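Local coordinates for CYCLIN domain-containing protein (Chaetomium thermophilum, PDB 6Z3U), which is probably the cyclin H-type regulatory subunit of the CDK-activating kinase (CAK) complex, binding and controlling its cyclin-dependent kinase partner, at residues 120-124 against 125-129; 171-174 against 175-179. All coordinates share one frame; numbering follows the deposited sequence.

Interaction 1: 120-124 against 125-129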
loop_
_atom_site.group_PDB
_atom_site.type_symbol
_atom_site.label_atom_id
_atom_site.label_comp_id
_atom_site.label_asym_id
_atom_site.label_seq_id
_atom_site.Cartn_x
_atom_site.Cartn_y
_atom_site.Cartn_z
ATOM N N ARG A 120 14.725 -7.889 -4.312
ATOM C CA ARG A 120 14.804 -6.672 -5.109
ATOM C C ARG A 120 16.010 -5.827 -4.723
ATOM O O ARG A 120 16.609 -5.175 -5.586
ATOM C CB ARG A 120 13.518 -5.863 -4.945
ATOM C CG ARG A 120 12.295 -6.496 -5.586
ATOM C CD ARG A 120 11.082 -5.615 -5.382
ATOM N NE ARG A 120 9.873 -6.186 -5.961
ATOM C CZ ARG A 120 8.693 -5.577 -5.964
ATOM N NH1 ARG A 120 8.563 -4.376 -5.415
ATOM N NH2 ARG A 120 7.644 -6.168 -6.517
ATOM N N PHE A 121 16.390 -5.832 -3.445
ATOM C CA PHE A 121 17.532 -5.034 -3.017
ATOM C C PHE A 121 18.814 -5.510 -3.686
ATOM O O PHE A 121 19.635 -4.695 -4.126
ATOM C CB PHE A 121 17.670 -5.096 -1.495
ATOM C CG PHE A 121 18.852 -4.338 -0.957
ATOM C CD1 PHE A 121 18.774 -2.973 -0.732
ATOM C CD2 PHE A 121 20.043 -4.990 -0.676
ATOM C CE1 PHE A 121 19.860 -2.273 -0.236
ATOM C CE2 PHE A 121 21.132 -4.294 -0.183
ATOM C CZ PHE A 121 21.040 -2.935 0.037
ATOM N N TYR A 122 18.996 -6.827 -3.786
ATOM C CA TYR A 122 20.241 -7.417 -4.251
ATOM C C TYR A 122 20.240 -7.710 -5.748
ATOM O O TYR A 122 21.065 -8.506 -6.213
ATOM C CB TYR A 122 20.538 -8.688 -3.452
ATOM C CG TYR A 122 21.172 -8.390 -2.110
ATOM C CD1 TYR A 122 22.313 -7.607 -2.026
ATOM C CD2 TYR A 122 20.613 -8.863 -0.928
ATOM C CE1 TYR A 122 22.894 -7.319 -0.815
ATOM C CE2 TYR A 122 21.192 -8.578 0.296
ATOM C CZ TYR A 122 22.332 -7.802 0.341
ATOM O OH TYR A 122 22.929 -7.499 1.540
ATOM N N ILE A 123 19.338 -7.103 -6.515
ATOM C CA ILE A 123 19.424 -7.111 -7.953
ATOM C C ILE A 123 19.878 -5.753 -8.453
ATOM O O ILE A 123 20.581 -5.668 -9.476
ATOM C CB ILE A 123 18.067 -7.509 -8.608
ATOM C CG1 ILE A 123 18.135 -7.335 -10.125
ATOM C CG2 ILE A 123 16.932 -6.705 -8.013
ATOM C CD1 ILE A 123 17.010 -8.008 -10.861
ATOM N N THR A 124 19.541 -4.693 -7.727
ATOM C CA THR A 124 20.121 -3.388 -7.971
ATOM C C THR A 124 21.442 -3.196 -7.243
ATOM O O THR A 124 22.223 -2.316 -7.623
ATOM C CB THR A 124 19.167 -2.265 -7.545
ATOM O OG1 THR A 124 18.825 -2.418 -6.162
ATOM C CG2 THR A 124 17.894 -2.285 -8.379
ATOM N N ASN A 125 21.703 -3.996 -6.212
ATOM C CA ASN A 125 22.922 -3.914 -5.426
ATOM C C ASN A 125 23.560 -5.292 -5.363
ATOM O O ASN A 125 22.874 -6.315 -5.445
ATOM C CB ASN A 125 22.647 -3.402 -4.008
ATOM C CG ASN A 125 22.068 -2.006 -3.997
ATOM O OD1 ASN A 125 22.564 -1.109 -4.678
ATOM N ND2 ASN A 125 21.003 -1.816 -3.233
ATOM N N SER A 126 24.879 -5.310 -5.237
ATOM C CA SER A 126 25.629 -6.553 -5.169
ATOM C C SER A 126 25.837 -6.976 -3.724
ATOM O O SER A 126 25.886 -6.145 -2.815
ATOM C CB SER A 126 26.982 -6.408 -5.866
ATOM O OG SER A 126 27.943 -7.246 -5.246
ATOM N N ILE A 127 25.960 -8.291 -3.518
ATOM C CA ILE A 127 26.224 -8.829 -2.189
ATOM C C ILE A 127 27.585 -8.392 -1.668
ATOM O O ILE A 127 27.805 -8.367 -0.451
ATOM C CB ILE A 127 26.113 -10.367 -2.224
ATOM C CG1 ILE A 127 24.650 -10.793 -2.341
ATOM C CG2 ILE A 127 26.739 -10.984 -0.983
ATOM C CD1 ILE A 127 23.881 -10.715 -1.039
ATOM N N MET A 128 28.520 -8.065 -2.561
ATOM C CA MET A 128 29.839 -7.601 -2.155
ATOM C C MET A 128 29.843 -6.151 -1.689
ATOM O O MET A 128 30.885 -5.675 -1.223
ATOM C CB MET A 128 30.825 -7.761 -3.315
ATOM C CG MET A 128 31.019 -9.192 -3.760
ATOM S SD MET A 128 32.196 -9.344 -5.112
ATOM C CE MET A 128 31.143 -9.102 -6.537
ATOM N N THR A 129 28.719 -5.441 -1.807
ATOM C CA THR A 129 28.623 -4.041 -1.407
ATOM C C THR A 129 28.000 -3.865 -0.026
ATOM O O THR A 129 28.533 -3.117 0.799
ATOM C CB THR A 129 27.812 -3.254 -2.443
ATOM O OG1 THR A 129 28.233 -3.625 -3.762
ATOM C CG2 THR A 129 28.017 -1.760 -2.259
#

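Interaction 2: 171-174 against 175-179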
loop_
_atom_site.group_PDB
_atom_site.type_symbol
_atom_site.label_atom_id
_atom_site.label_comp_id
_atom_site.label_asym_id
_atom_site.label_seq_id
_atom_site.Cartn_x
_atom_site.Cartn_y
_atom_site.Cartn_z
ATOM N N GLY A 171 20.189 0.362 7.916
ATOM C CA GLY A 171 19.952 -0.112 6.570
ATOM C C GLY A 171 18.550 0.162 6.066
ATOM O O GLY A 171 18.249 -0.110 4.901
ATOM N N GLU A 172 17.681 0.698 6.927
ATOM C CA GLU A 172 16.286 0.893 6.543
ATOM C C GLU A 172 16.172 1.788 5.313
ATOM O O GLU A 172 15.597 1.393 4.292
ATOM C CB GLU A 172 15.492 1.481 7.711
ATOM C CG GLU A 172 13.984 1.471 7.478
ATOM C CD GLU A 172 13.204 2.195 8.561
ATOM O OE1 GLU A 172 12.063 1.776 8.852
ATOM O OE2 GLU A 172 13.725 3.185 9.118
ATOM N N PHE A 173 16.716 3.005 5.392
ATOM C CA PHE A 173 16.617 3.920 4.259
ATOM C C PHE A 173 17.399 3.395 3.063
ATOM O O PHE A 173 16.992 3.591 1.911
ATOM C CB PHE A 173 17.116 5.310 4.653
ATOM C CG PHE A 173 16.781 6.375 3.649
ATOM C CD1 PHE A 173 15.460 6.656 3.336
ATOM C CD2 PHE A 173 17.780 7.095 3.018
ATOM C CE1 PHE A 173 15.142 7.634 2.414
ATOM C CE2 PHE A 173 17.471 8.075 2.095
ATOM C CZ PHE A 173 16.149 8.345 1.791
ATOM N N LEU A 174 18.528 2.736 3.314
ATOM C CA LEU A 174 19.281 2.125 2.224
ATOM C C LEU A 174 18.414 1.125 1.465
ATOM O O LEU A 174 18.374 1.130 0.230
ATOM C CB LEU A 174 20.535 1.452 2.782
ATOM C CG LEU A 174 21.509 0.884 1.749
ATOM C CD1 LEU A 174 22.137 2.004 0.924
ATOM C CD2 LEU A 174 22.581 0.046 2.435
ATOM N N LEU A 175 17.699 0.265 2.195
ATOM C CA LEU A 175 16.799 -0.682 1.545
ATOM C C LEU A 175 15.731 0.044 0.741
ATOM O O LEU A 175 15.391 -0.370 -0.375
ATOM C CB LEU A 175 16.157 -1.591 2.594
ATOM C CG LEU A 175 15.074 -2.552 2.100
ATOM C CD1 LEU A 175 15.675 -3.624 1.202
ATOM C CD2 LEU A 175 14.336 -3.179 3.273
ATOM N N CYS A 176 15.192 1.135 1.287
ATOM C CA CYS A 176 14.132 1.856 0.592
ATOM C C CYS A 176 14.599 2.314 -0.782
ATOM O O CYS A 176 13.870 2.180 -1.771
ATOM C CB CYS A 176 13.673 3.044 1.437
ATOM S SG CYS A 176 12.071 3.729 0.959
ATOM N N GLN A 177 15.820 2.846 -0.867
ATOM C CA GLN A 177 16.365 3.227 -2.165
ATOM C C GLN A 177 16.573 2.008 -3.055
ATOM O O GLN A 177 16.286 2.054 -4.257
ATOM C CB GLN A 177 17.688 3.976 -1.987
ATOM C CG GLN A 177 17.627 5.200 -1.084
ATOM C CD GLN A 177 19.001 5.809 -0.841
ATOM O OE1 GLN A 177 19.445 6.668 -1.599
ATOM N NE2 GLN A 177 19.619 5.460 0.284
ATOM N N GLY A 178 17.064 0.908 -2.484
ATOM C CA GLY A 178 17.362 -0.260 -3.293
ATOM C C GLY A 178 16.146 -0.798 -4.020
ATOM O O GLY A 178 16.227 -1.173 -5.193
ATOM N N ILE A 179 14.998 -0.834 -3.340
ATOM C CA ILE A 179 13.765 -1.341 -3.934
ATOM C C ILE A 179 13.096 -0.232 -4.737
ATOM O O ILE A 179 11.965 -0.388 -5.211
ATOM C CB ILE A 179 12.812 -1.901 -2.860
ATOM C CG1 ILE A 179 12.387 -0.808 -1.876
ATOM C CG2 ILE A 179 13.477 -3.051 -2.118
ATOM C CD1 ILE A 179 11.325 -1.258 -0.893
#

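Interaction 1: 120-124 against 125-129
Ile-127 sets its terminal methyl on the ring of Tyr-122, and this CH-pi contact is the main apolar link between the end of helix 108-124 and the loop that follows. CD1 of Ile-127 sits 3.4 Å from the centroid of the Tyr-122 ring, almost straight along the ring normal, and the two side chains cross at about a right angle. Phe-121 closes the opposite face, its CD2 3.5 Å above the plane of the Tyr-122 ring, so the phenol is sandwiched between an isoleucine methyl and one ring carbon of Phe-121. Turning CG away from the carbonyl carbon (chi1 -81°) carries the Tyr-122 ring forward beside the loop. There the carbonyl O of Asn-125 approaches the ring edge in plane, 3.7 Å from CD1 of Tyr-122.

Polar against aromatic, one end of the Asn-125 amide comes over a face of the Phe-121 ring near its rim, the planes steeply inclined at 61°.

The backbone bonds mark the C-terminal end of a helix of the all-helical cyclin-like domain, where the chain turns toward helix 132-146. Asn-125 N still reaches back to Phe-121 O over 3.0 Å, but this last hydrogen bond is weak, and Asn-125 itself has left helical geometry. Just beyond, the loop is caught again: Met-128 N donates to Ser-126 OG at 2.9 Å with an angle of 149° at the hydrogen, an ST turn, and Thr-129 N bonds to Ser-126 O at 3.1 Å.

The hydroxyl of Tyr-122 is hydrogen-bonded to the carbonyl of Tyr-130. Around this helix end, helix 132-146 packs on Phe-121 and Tyr-122 through Met-135, helix 83-103 meets Tyr-122 and Ile-127 through Val-90, and helix 25-48 covers Ile-123 and Met-128.

Interaction 2: 171-174 against 175-179
Phe-173 and Gln-177 lie one turn apart on helix 172-178, a short helix of the all-helical cyclin fold that faces both its own domain and the kinase. The tight part is the backbone. Leu-175 N bonds to Gly-171 O, Cys-176 N to Glu-172 O, Gln-177 N to Phe-173 O and Gly-178 N to Leu-174 O, an unbroken run of alpha-helical i to i+4 bonds. The shortest, Leu-175 N to Gly-171 O at 2.8 Å, is fairly straight, with an angle of 164° at the hydrogen. On the inward side, Leu-175 packs on Val-138 and Phe-142 of helix 132-146. The carboxylate of Glu-172 is shared: OE1 forms a salt bridge with Lys-145 of its own chain, and OE2 accepts a hydrogen bond from the backbone N of Met-134 of the kinase chain.

Looser packing is found between side chains on the other side, where Phe-173 is partly exposed. CG of Gln-177 stands over one face of the Phe-173 ring, offset toward the rim, and the amide and ring planes are only 27° apart. With CG anti to the carbonyl carbon (chi1 -55°), the side chain of Gln-177 runs out extended beside the preceding turn. Its OE1 is hydrogen-bonded to Ser-162 of the kinase chain, whose Gln-166 packs on both Phe-173 and Gln-177. At the other end of the Gln-177 amide, NE2 rests 3.7 Å from CD2 of Phe-173.

Both contacts are largely buried and belong to the cyclin-like repeat, their centres about 11 Å apart, and both helices pack against helix 132-146. They differ in chemistry: interaction 1 is a helix end built on a CH-pi contact, a weak closing backbone bond and an ST turn, whereas interaction 2 is regular helix whose side chains diverge, some inward and some to the kinase. The kinase chain also touches interaction 1, by packing on Thr-124 and Asn-125, while it hydrogen-bonds side chains of interaction 2. The two meet directly. Thr-124 OG1 lies 3.0 Å from Gly-178 O, a probable hydrogen bond, and Phe-121 CB packs 3.7 Å from Leu-175 CD1.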